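Local atomic coordinates of putative uncharacterized protein (Mycobacterium avium, PDB entry 2Z6V), a protein that is the sulfotransferase STF9, which probably transfers a sulfuryl group from the donor PAPS to an acceptor molecule not yet identified. Residues 229-232 / 233-237; 286-289 / 290-293; 367-370 / 371-375; 321-325 / 326-330; 57-60 / 61-65. All blocks are in the same frame, centred on the assembly; numbering follows the deposited sequence.

Contact 1. Residues 229-232 / 233-237; sequences YQKR and YLQVL
Tyr-229 and Tyr-233, one helical turn apart, form the aromatic part of this contact. Their rings make an offset edge-to-face pair, with centroids 5.6 Å apart and planes at 77°. The edge of Tyr-233 does the touching: its CD1 comes to 3.6 Å from CZ of Tyr-229. The one-turn spacing puts both rings on one side of the helix, and the torsion they share, CG anti to the backbone N, lets the edge of Tyr-233 come up to Tyr-229. Each hydroxyl has its own partner, Gln-197 for Tyr-229 and the backbone O of Gln-139 for Tyr-233.

Looser contacts of amide groups with carbon chains run along the other flanks. Gln-230 and Leu-234 lie side by side, with NE2 of the glutamine 3.8 Å from CD1 of the leucine, while the amide oxygen of Gln-230 is bonded to His-195. CG of Lys-231 packs at 3.7 Å against OE1 of Gln-235, whose NE2 bonds to the backbone O of Ala-103. The guanidinium of Arg-232 folds back over its own turn and lays one face on CA of Tyr-229.

Four backbone hydrogen bonds tie the turns together. Two are fairly straight: Tyr-233 N to Tyr-229 O (2.9 Å, 164°) and Leu-234 N to Gln-230 O (2.8 Å).

This i to i+4 ladder is that of a buried alpha helix, here 224-238, packed between helix 70-96 and strand 244-248 of the parallel sheet in a sulfotransferase-family alpha/beta fold.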
# COMPACT_ATOMS: atom_id res chain seq x y z
N TYR A 229 8.89 -3.34 -11.92
CA TYR A 229 9.37 -2.03 -11.51
C TYR A 229 9.69 -2.07 -10.01
O TYR A 229 10.71 -1.56 -9.56
CB TYR A 229 8.30 -0.97 -11.79
CG TYR A 229 8.70 0.42 -11.33
CD1 TYR A 229 9.86 1.03 -11.81
CD2 TYR A 229 7.93 1.11 -10.38
CE1 TYR A 229 10.25 2.29 -11.36
CE2 TYR A 229 8.32 2.37 -9.92
CZ TYR A 229 9.49 2.95 -10.41
OH TYR A 229 9.89 4.18 -9.95
N GLN A 230 8.82 -2.71 -9.23
CA GLN A 230 9.07 -2.77 -7.80
C GLN A 230 10.43 -3.39 -7.51
O GLN A 230 11.18 -2.88 -6.68
CB GLN A 230 7.99 -3.56 -7.07
CG GLN A 230 8.11 -3.42 -5.57
CD GLN A 230 7.13 -4.28 -4.82
OE1 GLN A 230 6.09 -4.66 -5.35
NE2 GLN A 230 7.44 -4.56 -3.56
N LYS A 231 10.74 -4.49 -8.19
CA LYS A 231 12.03 -5.16 -7.97
C LYS A 231 13.21 -4.23 -8.26
O LYS A 231 14.17 -4.17 -7.48
CB LYS A 231 12.12 -6.42 -8.84
CG LYS A 231 13.48 -7.11 -8.80
CD LYS A 231 13.37 -8.58 -9.19
CE LYS A 231 14.72 -9.28 -9.05
NZ LYS A 231 14.58 -10.74 -8.78
N ARG A 232 13.15 -3.49 -9.36
CA ARG A 232 14.21 -2.55 -9.71
C ARG A 232 14.32 -1.47 -8.62
O ARG A 232 15.42 -1.08 -8.21
CB ARG A 232 13.92 -1.89 -11.06
CG ARG A 232 14.15 -2.78 -12.27
CD ARG A 232 13.95 -2.01 -13.56
NE ARG A 232 12.69 -2.37 -14.21
CZ ARG A 232 11.75 -1.51 -14.54
NH1 ARG A 232 11.90 -0.22 -14.28
NH2 ARG A 232 10.64 -1.93 -15.13
N TYR A 233 13.16 -0.99 -8.17
CA TYR A 233 13.09 0.01 -7.13
C TYR A 233 13.81 -0.52 -5.90
O TYR A 233 14.68 0.14 -5.34
CB TYR A 233 11.63 0.29 -6.78
CG TYR A 233 11.34 1.66 -6.24
CD1 TYR A 233 10.85 2.67 -7.09
CD2 TYR A 233 11.49 1.95 -4.89
CE1 TYR A 233 10.51 3.93 -6.60
CE2 TYR A 233 11.15 3.22 -4.38
CZ TYR A 233 10.65 4.20 -5.24
OH TYR A 233 10.29 5.44 -4.76
N LEU A 234 13.44 -1.73 -5.47
CA LEU A 234 14.06 -2.32 -4.30
C LEU A 234 15.55 -2.55 -4.50
O LEU A 234 16.33 -2.42 -3.56
CB LEU A 234 13.36 -3.64 -3.94
CG LEU A 234 11.88 -3.45 -3.56
CD1 LEU A 234 11.26 -4.80 -3.27
CD2 LEU A 234 11.77 -2.55 -2.34
N GLN A 235 15.97 -2.87 -5.72
CA GLN A 235 17.39 -3.08 -5.98
C GLN A 235 18.17 -1.77 -5.83
O GLN A 235 19.35 -1.79 -5.48
CB GLN A 235 17.60 -3.69 -7.37
CG GLN A 235 17.14 -5.13 -7.46
CD GLN A 235 17.12 -5.64 -8.88
OE1 GLN A 235 16.44 -5.08 -9.74
NE2 GLN A 235 17.86 -6.71 -9.14
N VAL A 236 17.51 -0.65 -6.10
CA VAL A 236 18.16 0.65 -5.96
C VAL A 236 18.31 1.00 -4.47
O VAL A 236 19.34 1.54 -4.05
CB VAL A 236 17.35 1.77 -6.65
CG1 VAL A 236 17.96 3.13 -6.31
CG2 VAL A 236 17.33 1.55 -8.15
N LEU A 237 17.29 0.68 -3.68
CA LEU A 237 17.36 0.97 -2.25
C LEU A 237 18.36 0.04 -1.55
O LEU A 237 19.03 0.46 -0.61
CB LEU A 237 15.97 0.86 -1.63
CG LEU A 237 14.91 1.85 -2.13
CD1 LEU A 237 13.55 1.52 -1.50
CD2 LEU A 237 15.31 3.29 -1.78

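Contact 2. Residues 286-289 / 290-293; sequences WRLP and QSLV. With PLM (palmitic acid), chain C.
Leu-288 and Leu-292 meet through their branches, CD1 of the first lying 3.9 Å from CG of the second as the two side chains cross at a slant. Beside them, Ser-291 gives the polar part of the contact: its OG donates to Leu-288 O at 2.8 Å. A chi1 of 70° sets the hydroxyl between the backbone N and the carbonyl carbon, from where it can turn back onto the preceding turn. The bond arrives well off the carbonyl direction, with a C=O...OG angle of 122°.

Behind these side chains stands the backbone. Ser-291 N reaches Arg-287 O at 2.9 Å and Gln-290 N reaches Trp-286 O at 3.2 Å, whereas the bonds from Leu-292 N and Val-293 N are weak. CG of Gln-290 also rests against Trp-286 O.

Further out, the guanidinium of Arg-287 is held by a salt bridge to Glu-387 and a hydrogen bond to Tyr-388. Trp-286 packs on Met-304 and Gln-311 of helix 301-326, and Gln-311 also bonds to the bound palmitic acid. The indole edge lies toward the carboxyl end of that fatty acid, though the exact spacing there is doubtful. The pair of segments is thus a short helix, 287-293, with Trp-286 lining the pocket that holds the lipid.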
# COMPACT_ATOMS: atom_id res chain seq x y z
N TRP A 286 -12.49 5.35 2.63
CA TRP A 286 -12.65 6.13 1.41
C TRP A 286 -13.18 7.55 1.60
O TRP A 286 -13.03 8.40 0.73
CB TRP A 286 -13.57 5.40 0.43
CG TRP A 286 -13.00 4.16 -0.15
CD1 TRP A 286 -11.68 3.82 -0.24
CD2 TRP A 286 -13.73 3.12 -0.80
NE1 TRP A 286 -11.55 2.62 -0.91
CE2 TRP A 286 -12.79 2.17 -1.26
CE3 TRP A 286 -15.09 2.89 -1.04
CZ2 TRP A 286 -13.17 1.02 -1.95
CZ3 TRP A 286 -15.47 1.75 -1.72
CH2 TRP A 286 -14.51 0.83 -2.17
N ARG A 287 -13.81 7.80 2.74
CA ARG A 287 -14.37 9.12 2.98
C ARG A 287 -13.33 10.23 2.94
O ARG A 287 -13.58 11.30 2.37
CB ARG A 287 -15.13 9.12 4.29
CG ARG A 287 -16.49 8.44 4.19
CD ARG A 287 -17.18 8.42 5.54
NE ARG A 287 -18.47 7.75 5.52
CZ ARG A 287 -19.57 8.22 4.93
NH1 ARG A 287 -19.54 9.38 4.29
NH2 ARG A 287 -20.69 7.52 4.98
N LEU A 288 -12.16 10.00 3.52
CA LEU A 288 -11.12 11.02 3.53
C LEU A 288 -10.71 11.50 2.13
O LEU A 288 -10.81 12.69 1.83
CB LEU A 288 -9.90 10.52 4.32
CG LEU A 288 -8.70 11.48 4.42
CD1 LEU A 288 -9.16 12.91 4.68
CD2 LEU A 288 -7.78 11.00 5.53
N PRO A 289 -10.26 10.59 1.24
CA PRO A 289 -9.89 11.11 -0.09
C PRO A 289 -11.08 11.66 -0.88
O PRO A 289 -10.91 12.55 -1.72
CB PRO A 289 -9.21 9.91 -0.77
CG PRO A 289 -9.78 8.73 -0.07
CD PRO A 289 -9.86 9.18 1.38
N GLN A 290 -12.27 11.15 -0.61
CA GLN A 290 -13.47 11.65 -1.29
C GLN A 290 -13.67 13.10 -0.89
O GLN A 290 -13.97 13.95 -1.73
CB GLN A 290 -14.71 10.86 -0.87
CG GLN A 290 -14.86 9.49 -1.51
CD GLN A 290 -15.89 8.63 -0.78
OE1 GLN A 290 -16.81 9.15 -0.14
NE2 GLN A 290 -15.75 7.31 -0.87
N SER A 291 -13.49 13.39 0.40
CA SER A 291 -13.68 14.74 0.91
C SER A 291 -12.56 15.69 0.53
O SER A 291 -12.75 16.91 0.58
CB SER A 291 -13.82 14.71 2.44
OG SER A 291 -12.61 14.37 3.08
N LEU A 292 -11.41 15.16 0.15
CA LEU A 292 -10.29 16.01 -0.22
C LEU A 292 -10.34 16.53 -1.65
O LEU A 292 -9.79 17.60 -1.93
CB LEU A 292 -8.95 15.28 -0.03
CG LEU A 292 -8.50 14.97 1.40
CD1 LEU A 292 -7.14 14.28 1.35
CD2 LEU A 292 -8.41 16.25 2.23
N VAL A 293 -10.98 15.80 -2.55
CA VAL A 293 -11.02 16.23 -3.95
C VAL A 293 -12.36 16.14 -4.66
O VAL A 293 -12.46 16.51 -5.83
CB VAL A 293 -9.99 15.43 -4.79
CG1 VAL A 293 -8.63 15.45 -4.10
CG2 VAL A 293 -10.46 14.00 -4.99
C1 PLM C . -9.44 2.43 -3.68
O1 PLM C . -10.44 2.13 -4.38
O2 PLM C . -8.55 3.25 -3.99
C2 PLM C . -9.30 1.74 -2.33
C3 PLM C . -9.47 0.22 -2.46
C4 PLM C . -9.20 -0.51 -1.14
C5 PLM C . -7.77 -0.29 -0.65
C6 PLM C . -7.61 1.05 0.06
C7 PLM C . -6.13 1.38 0.25
C8 PLM C . -5.49 1.79 -1.08
C9 PLM C . -4.09 1.20 -1.20
CA PLM C . -3.24 1.52 0.04
CB PLM C . -2.05 0.56 0.17
CC PLM C . -2.56 -0.88 0.18
CD PLM C . -2.87 -1.37 -1.23
CE PLM C . -3.83 -2.56 -1.24
CF PLM C . -5.20 -2.13 -0.70
CG PLM C . -6.23 -3.25 -0.83

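Contact 3. Residues 367-370 / 371-375; sequences RNWL and AHHPQ
Ala-371 meets Arg-367 through the backbone, its N donating to Arg-367 O at 3.0 Å in the last regular turn of helix 360-371. At His-372 the pattern slackens: its N has only weak bonds, to Asn-368 O and to Trp-369 O. Its imidazole, however, receives OD1 of Asn-368 over one face, toward the rim, with CE1 at 3.2 Å. Amide and imidazole planes stand 80° apart, and both groups sit on the exposed side.

His-373 carries most of the contact. Its ND1 donates to Trp-369 O at 2.7 Å, with the oxygen lying in the imidazole plane. The same ring stacks, offset, on the five-membered ring of Trp-369, with centroids 3.9 Å apart and planes at 11°. CB of His-373 completes the overlap with a CH-pi contact, 3.8 Å from the centroid of the six-membered ring. The indole, its CG anti to the backbone N (chi1 -168°), swings along the helix to lie face to face with the imidazole, while Tyr-124 meets the indole from another part of the chain. The ND1 bond fixes the rotation of the imidazole and holds it flat on the indole.

The backbone N of His-373 also bonds to Leu-370 O, approaching from above the carbonyl plane. Beyond Pro-374, Gln-375 packs on Pro-343, which Leu-370 touches as well. This is a helix C-terminus, where a side-chain N-H takes up a carbonyl of the last turn as the chain leaves for a loop.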
# COMPACT_ATOMS: atom_id res chain seq x y z
N ARG A 367 9.90 -5.84 21.90
CA ARG A 367 9.22 -5.65 23.18
C ARG A 367 9.22 -4.18 23.57
O ARG A 367 8.23 -3.67 24.09
CB ARG A 367 9.91 -6.48 24.26
CG ARG A 367 9.35 -7.87 24.40
CD ARG A 367 10.33 -8.77 25.12
NE ARG A 367 9.73 -10.05 25.47
CZ ARG A 367 10.43 -11.14 25.77
NH1 ARG A 367 11.76 -11.10 25.75
NH2 ARG A 367 9.80 -12.27 26.10
N ASN A 368 10.33 -3.51 23.31
CA ASN A 368 10.44 -2.10 23.62
C ASN A 368 9.45 -1.30 22.78
O ASN A 368 8.89 -0.31 23.25
CB ASN A 368 11.85 -1.60 23.36
CG ASN A 368 11.92 -0.09 23.29
OD1 ASN A 368 11.54 0.60 24.24
ND2 ASN A 368 12.40 0.44 22.16
N TRP A 369 9.24 -1.74 21.54
CA TRP A 369 8.32 -1.05 20.65
C TRP A 369 6.89 -1.21 21.16
O TRP A 369 6.15 -0.23 21.26
CB TRP A 369 8.42 -1.59 19.22
CG TRP A 369 7.70 -0.72 18.23
CD1 TRP A 369 8.20 0.38 17.60
CD2 TRP A 369 6.32 -0.81 17.85
NE1 TRP A 369 7.22 0.99 16.85
CE2 TRP A 369 6.05 0.28 16.99
CE3 TRP A 369 5.29 -1.71 18.16
CZ2 TRP A 369 4.79 0.50 16.44
CZ3 TRP A 369 4.03 -1.49 17.61
CH2 TRP A 369 3.79 -0.39 16.76
N LEU A 370 6.49 -2.44 21.47
CA LEU A 370 5.14 -2.72 21.96
C LEU A 370 4.81 -1.99 23.26
O LEU A 370 3.68 -1.56 23.48
CB LEU A 370 4.96 -4.22 22.18
CG LEU A 370 4.83 -5.10 20.94
CD1 LEU A 370 5.04 -6.56 21.32
CD2 LEU A 370 3.45 -4.88 20.33
N ALA A 371 5.81 -1.86 24.12
CA ALA A 371 5.64 -1.19 25.40
C ALA A 371 5.29 0.28 25.18
O ALA A 371 4.48 0.84 25.91
CB ALA A 371 6.91 -1.30 26.22
N HIS A 372 5.90 0.88 24.17
CA HIS A 372 5.68 2.29 23.86
C HIS A 372 4.56 2.52 22.86
O HIS A 372 4.30 3.65 22.47
CB HIS A 372 6.97 2.91 23.35
CG HIS A 372 8.07 2.92 24.37
ND1 HIS A 372 9.34 3.40 24.10
CD2 HIS A 372 8.10 2.50 25.66
CE1 HIS A 372 10.09 3.28 25.18
NE2 HIS A 372 9.36 2.74 26.14
N HIS A 373 3.90 1.45 22.43
CA HIS A 373 2.81 1.60 21.48
C HIS A 373 1.65 0.67 21.82
O HIS A 373 1.42 -0.34 21.14
CB HIS A 373 3.30 1.34 20.05
CG HIS A 373 4.37 2.29 19.60
ND1 HIS A 373 5.70 2.08 19.86
CD2 HIS A 373 4.29 3.45 18.92
CE1 HIS A 373 6.41 3.08 19.36
NE2 HIS A 373 5.57 3.93 18.78
N PRO A 374 0.90 1.00 22.88
CA PRO A 374 -0.23 0.15 23.26
C PRO A 374 -1.18 -0.01 22.07
O PRO A 374 -1.32 0.89 21.25
CB PRO A 374 -0.86 0.92 24.42
CG PRO A 374 -0.53 2.35 24.11
CD PRO A 374 0.91 2.24 23.66
N GLN A 375 -1.82 -1.17 21.99
CA GLN A 375 -2.73 -1.45 20.89
C GLN A 375 -4.16 -1.56 21.37
O GLN A 375 -4.41 -1.97 22.51
CB GLN A 375 -2.31 -2.75 20.19
CG GLN A 375 -2.23 -3.94 21.13
CD GLN A 375 -1.57 -5.14 20.48
OE1 GLN A 375 -2.02 -5.62 19.44
NE2 GLN A 375 -0.51 -5.64 21.11

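Contact 4. Residues 321-325 / 326-330; sequences RARER and IGDER
Ile-326 packs against the preceding turn of helix 301-326, its CG1 beside Ala-322 O. A chi1 of 71° places CG1 between the backbone N and the carbonyl carbon, next to that oxygen. The same carbonyl accepts the backbone N of Ile-326 at 2.9 Å. Gly-327 N follows, bonding to Arg-323 O at 2.8 Å, and at this residue the chain leaves the helix with a positive phi (102°) that suits a residue lacking a side chain. Inward, Ala-322 packs on Ile-256 and Glu-257 of helix 256-262, and Ile-326 on Phe-331 of the next strand.

The outer side is looser and charged. NH1 of Arg-325 passes 3.3 Å from CG2 of Ile-326, the methyl lying over one face of the guanidinium, whose NH2 forms a salt bridge with Glu-257. Arg-323, extended from CG to NE, runs beside Asp-328; its NE and NH2 both point at OD1, which lies at the guanidinium edge, with NE at 2.7 Å. The place of OD1 is less certain, and the carboxylate plane is turned 70° from the guanidinium.

Chemically, backbone bonds close the helix end while a salt bridge, less sure in its detail, appears to span the turn toward strand 331-335; if that pairing holds, the aspartate would be expected to stay ionised beside the arginine.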
# COMPACT_ATOMS: atom_id res chain seq x y z
N ARG A 321 -7.32 -18.92 -4.70
CA ARG A 321 -7.01 -19.75 -5.86
C ARG A 321 -5.52 -20.06 -5.91
O ARG A 321 -5.13 -21.19 -6.21
CB ARG A 321 -7.43 -19.05 -7.16
CG ARG A 321 -8.93 -18.86 -7.33
CD ARG A 321 -9.70 -20.18 -7.20
NE ARG A 321 -10.55 -20.17 -6.01
CZ ARG A 321 -10.51 -21.08 -5.04
NH1 ARG A 321 -9.66 -22.09 -5.10
NH2 ARG A 321 -11.32 -20.97 -4.00
N ALA A 322 -4.69 -19.06 -5.64
CA ALA A 322 -3.24 -19.23 -5.67
C ALA A 322 -2.78 -20.23 -4.62
O ALA A 322 -1.86 -21.01 -4.84
CB ALA A 322 -2.54 -17.90 -5.46
N ARG A 323 -3.44 -20.19 -3.46
CA ARG A 323 -3.13 -21.08 -2.35
C ARG A 323 -3.51 -22.52 -2.70
O ARG A 323 -2.80 -23.47 -2.37
CB ARG A 323 -3.90 -20.62 -1.10
CG ARG A 323 -3.89 -21.60 0.06
CD ARG A 323 -4.56 -21.00 1.28
NE ARG A 323 -4.61 -21.92 2.41
CZ ARG A 323 -5.41 -22.97 2.47
NH1 ARG A 323 -6.25 -23.23 1.48
NH2 ARG A 323 -5.38 -23.77 3.53
N GLU A 324 -4.64 -22.67 -3.39
CA GLU A 324 -5.09 -23.99 -3.78
C GLU A 324 -4.08 -24.62 -4.73
O GLU A 324 -3.83 -25.83 -4.70
CB GLU A 324 -6.47 -23.90 -4.46
CG GLU A 324 -6.97 -25.22 -5.01
CD GLU A 324 -8.41 -25.16 -5.48
OE1 GLU A 324 -8.75 -24.28 -6.29
OE2 GLU A 324 -9.21 -26.02 -5.04
N ARG A 325 -3.46 -23.78 -5.55
CA ARG A 325 -2.50 -24.24 -6.54
C ARG A 325 -1.10 -24.51 -6.01
O ARG A 325 -0.51 -25.53 -6.35
CB ARG A 325 -2.42 -23.24 -7.69
CG ARG A 325 -1.31 -23.52 -8.68
CD ARG A 325 -1.45 -22.65 -9.92
NE ARG A 325 -1.40 -21.23 -9.61
CZ ARG A 325 -0.28 -20.56 -9.34
NH1 ARG A 325 0.89 -21.19 -9.34
NH2 ARG A 325 -0.33 -19.27 -9.05
N ILE A 326 -0.58 -23.61 -5.17
CA ILE A 326 0.78 -23.77 -4.65
C ILE A 326 0.92 -24.35 -3.24
O ILE A 326 2.03 -24.70 -2.82
CB ILE A 326 1.55 -22.41 -4.71
CG1 ILE A 326 0.99 -21.44 -3.67
CG2 ILE A 326 1.44 -21.82 -6.13
CD1 ILE A 326 1.64 -20.08 -3.71
N GLY A 327 -0.20 -24.47 -2.52
CA GLY A 327 -0.15 -25.05 -1.18
C GLY A 327 -0.21 -24.07 -0.02
O GLY A 327 0.30 -22.95 -0.10
N ASP A 328 -0.83 -24.50 1.08
CA ASP A 328 -0.95 -23.66 2.26
C ASP A 328 0.40 -23.34 2.89
O ASP A 328 0.56 -22.30 3.53
CB ASP A 328 -1.82 -24.34 3.31
CG ASP A 328 -2.09 -23.44 4.50
OD1 ASP A 328 -2.86 -22.47 4.33
OD2 ASP A 328 -1.55 -23.71 5.60
N GLU A 329 1.37 -24.24 2.72
CA GLU A 329 2.69 -24.05 3.30
C GLU A 329 3.46 -22.83 2.77
O GLU A 329 4.44 -22.40 3.38
CB GLU A 329 3.52 -25.33 3.13
CG GLU A 329 3.98 -25.61 1.70
CD GLU A 329 4.55 -27.01 1.52
OE1 GLU A 329 4.97 -27.64 2.53
OE2 GLU A 329 4.60 -27.48 0.36
N ARG A 330 3.04 -22.28 1.64
CA ARG A 330 3.71 -21.11 1.08
C ARG A 330 3.28 -19.83 1.80
O ARG A 330 3.80 -18.75 1.55
CB ARG A 330 3.38 -20.98 -0.42
CG ARG A 330 4.07 -21.99 -1.33
CD ARG A 330 5.59 -21.87 -1.27
NE ARG A 330 6.07 -20.52 -1.59
CZ ARG A 330 6.00 -19.94 -2.79
NH1 ARG A 330 5.48 -20.59 -3.82
NH2 ARG A 330 6.48 -18.71 -2.96

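Contact 5. Residues 57-60 / 61-65; sequences LIVD and EVNTS
Leu-57 to Thr-64 continue helix 50-64 through its final turns, with i to i+4 bonds such as Val-62 N to Ile-58 O (3.0 Å, 162°) and Asn-63 N to Val-59 O (3.1 Å); Ser-65 is the first residue to leave helical angles.

Asp-60 and Thr-64 carry the polar contact. Asp-60 O is gripped twice, by Thr-64 N at 3.1 Å and by Thr-64 OG1 at 2.7 Å, the two donors coming from opposite faces of the carbonyl plane. The threonine hydroxyl can reach back because chi1 (64°) sets OG1 between its backbone N and carbonyl carbon. CG2 of the same residue lies 4.0 Å from OD1 of Asp-60, while OD2 forms a salt bridge with Arg-212.

Asn-63 runs beside Val-59, pointing the same way, and its ND2 comes to 3.5 Å from the valine CG1. On the buried side, CG1 of Val-62 faces CG2 of Ile-58 at 4.4 Å, and CG2 of Val-62 lies beside Val-59 O. These three apolar residues make up the ridge that leans on Val-76 and Leu-77 of helix 70-96. Glu-61 reaches away from the preceding turn, its extended chain carrying OE2 to a hydrogen bond with the hydroxyl of Thr-210.

The whole is the C-terminal end of an alpha helix packed on two sides: hydrophobic side chains rest on helix 70-96, acidic ones join Thr-210 and Arg-212, and a threonine hydroxyl folds onto the carbonyl four residues earlier.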
# COMPACT_ATOMS: atom_id res chain seq x y z
N LEU A 57 -6.33 6.99 -18.06
CA LEU A 57 -7.65 6.75 -17.49
C LEU A 57 -7.93 7.76 -16.38
O LEU A 57 -9.02 8.33 -16.30
CB LEU A 57 -7.72 5.35 -16.89
CG LEU A 57 -7.83 4.18 -17.86
CD1 LEU A 57 -7.83 2.87 -17.09
CD2 LEU A 57 -9.11 4.32 -18.68
N ILE A 58 -6.93 7.98 -15.53
CA ILE A 58 -7.05 8.92 -14.42
C ILE A 58 -7.30 10.33 -14.95
O ILE A 58 -8.24 11.00 -14.53
CB ILE A 58 -5.76 8.91 -13.55
CG1 ILE A 58 -5.59 7.53 -12.90
CG2 ILE A 58 -5.82 9.99 -12.48
CD1 ILE A 58 -4.25 7.32 -12.20
N VAL A 59 -6.45 10.76 -15.87
CA VAL A 59 -6.54 12.10 -16.46
C VAL A 59 -7.87 12.34 -17.17
O VAL A 59 -8.48 13.40 -17.02
CB VAL A 59 -5.40 12.33 -17.46
CG1 VAL A 59 -5.57 13.67 -18.15
CG2 VAL A 59 -4.07 12.28 -16.73
N ASP A 60 -8.31 11.36 -17.94
CA ASP A 60 -9.56 11.48 -18.67
C ASP A 60 -10.71 11.75 -17.72
O ASP A 60 -11.63 12.50 -18.04
CB ASP A 60 -9.84 10.21 -19.45
CG ASP A 60 -11.12 10.31 -20.25
OD1 ASP A 60 -11.20 11.19 -21.13
OD2 ASP A 60 -12.05 9.51 -19.99
N GLU A 61 -10.66 11.14 -16.54
CA GLU A 61 -11.72 11.30 -15.56
C GLU A 61 -11.65 12.62 -14.80
O GLU A 61 -12.69 13.25 -14.59
CB GLU A 61 -11.72 10.13 -14.58
CG GLU A 61 -13.06 9.94 -13.89
CD GLU A 61 -13.17 8.61 -13.16
OE1 GLU A 61 -12.59 7.62 -13.65
OE2 GLU A 61 -13.84 8.55 -12.11
N VAL A 62 -10.47 13.05 -14.38
CA VAL A 62 -10.38 14.31 -13.65
C VAL A 62 -10.78 15.48 -14.56
O VAL A 62 -11.22 16.52 -14.09
CB VAL A 62 -8.96 14.57 -13.07
CG1 VAL A 62 -8.57 13.43 -12.15
CG2 VAL A 62 -7.95 14.74 -14.19
N ASN A 63 -10.62 15.28 -15.87
CA ASN A 63 -10.99 16.31 -16.85
C ASN A 63 -12.50 16.29 -17.08
O ASN A 63 -13.14 17.33 -17.08
CB ASN A 63 -10.30 16.07 -18.20
CG ASN A 63 -8.84 16.50 -18.21
OD1 ASN A 63 -8.43 17.36 -17.43
ND2 ASN A 63 -8.06 15.91 -19.11
N THR A 64 -13.05 15.09 -17.26
CA THR A 64 -14.47 14.94 -17.55
C THR A 64 -15.47 14.85 -16.39
O THR A 64 -16.55 15.43 -16.46
CB THR A 64 -14.71 13.71 -18.45
OG1 THR A 64 -14.32 12.52 -17.75
CG2 THR A 64 -13.88 13.83 -19.73
N SER A 65 -15.14 14.12 -15.33
CA SER A 65 -16.07 13.98 -14.22
C SER A 65 -16.38 15.28 -13.50
O SER A 65 -15.48 16.05 -13.15
CB SER A 65 -15.57 12.96 -13.21
OG SER A 65 -16.52 12.79 -12.17

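Overall arrangement
Along the chain the order is contact 5, contact 1, contact 2, contact 4 and contact 3, each closing before the next opens. No two of them touch. Contacts 2 and 5 are the nearest neighbours, with centres about 17 Å apart on the same side of the chain's centre, whereas contacts 3 and 5 lie about 44 Å apart on opposite sides. Helix 70-96 links three of the sites, packing against residues of contacts 1, 2 and 5. Contact 1 lies on a helix against the parallel sheet, and contact 4 leads into its edge strand 331-335. Together they sample the helical layers around one alpha/beta core, with contact 2 beside the bound palmitic acid.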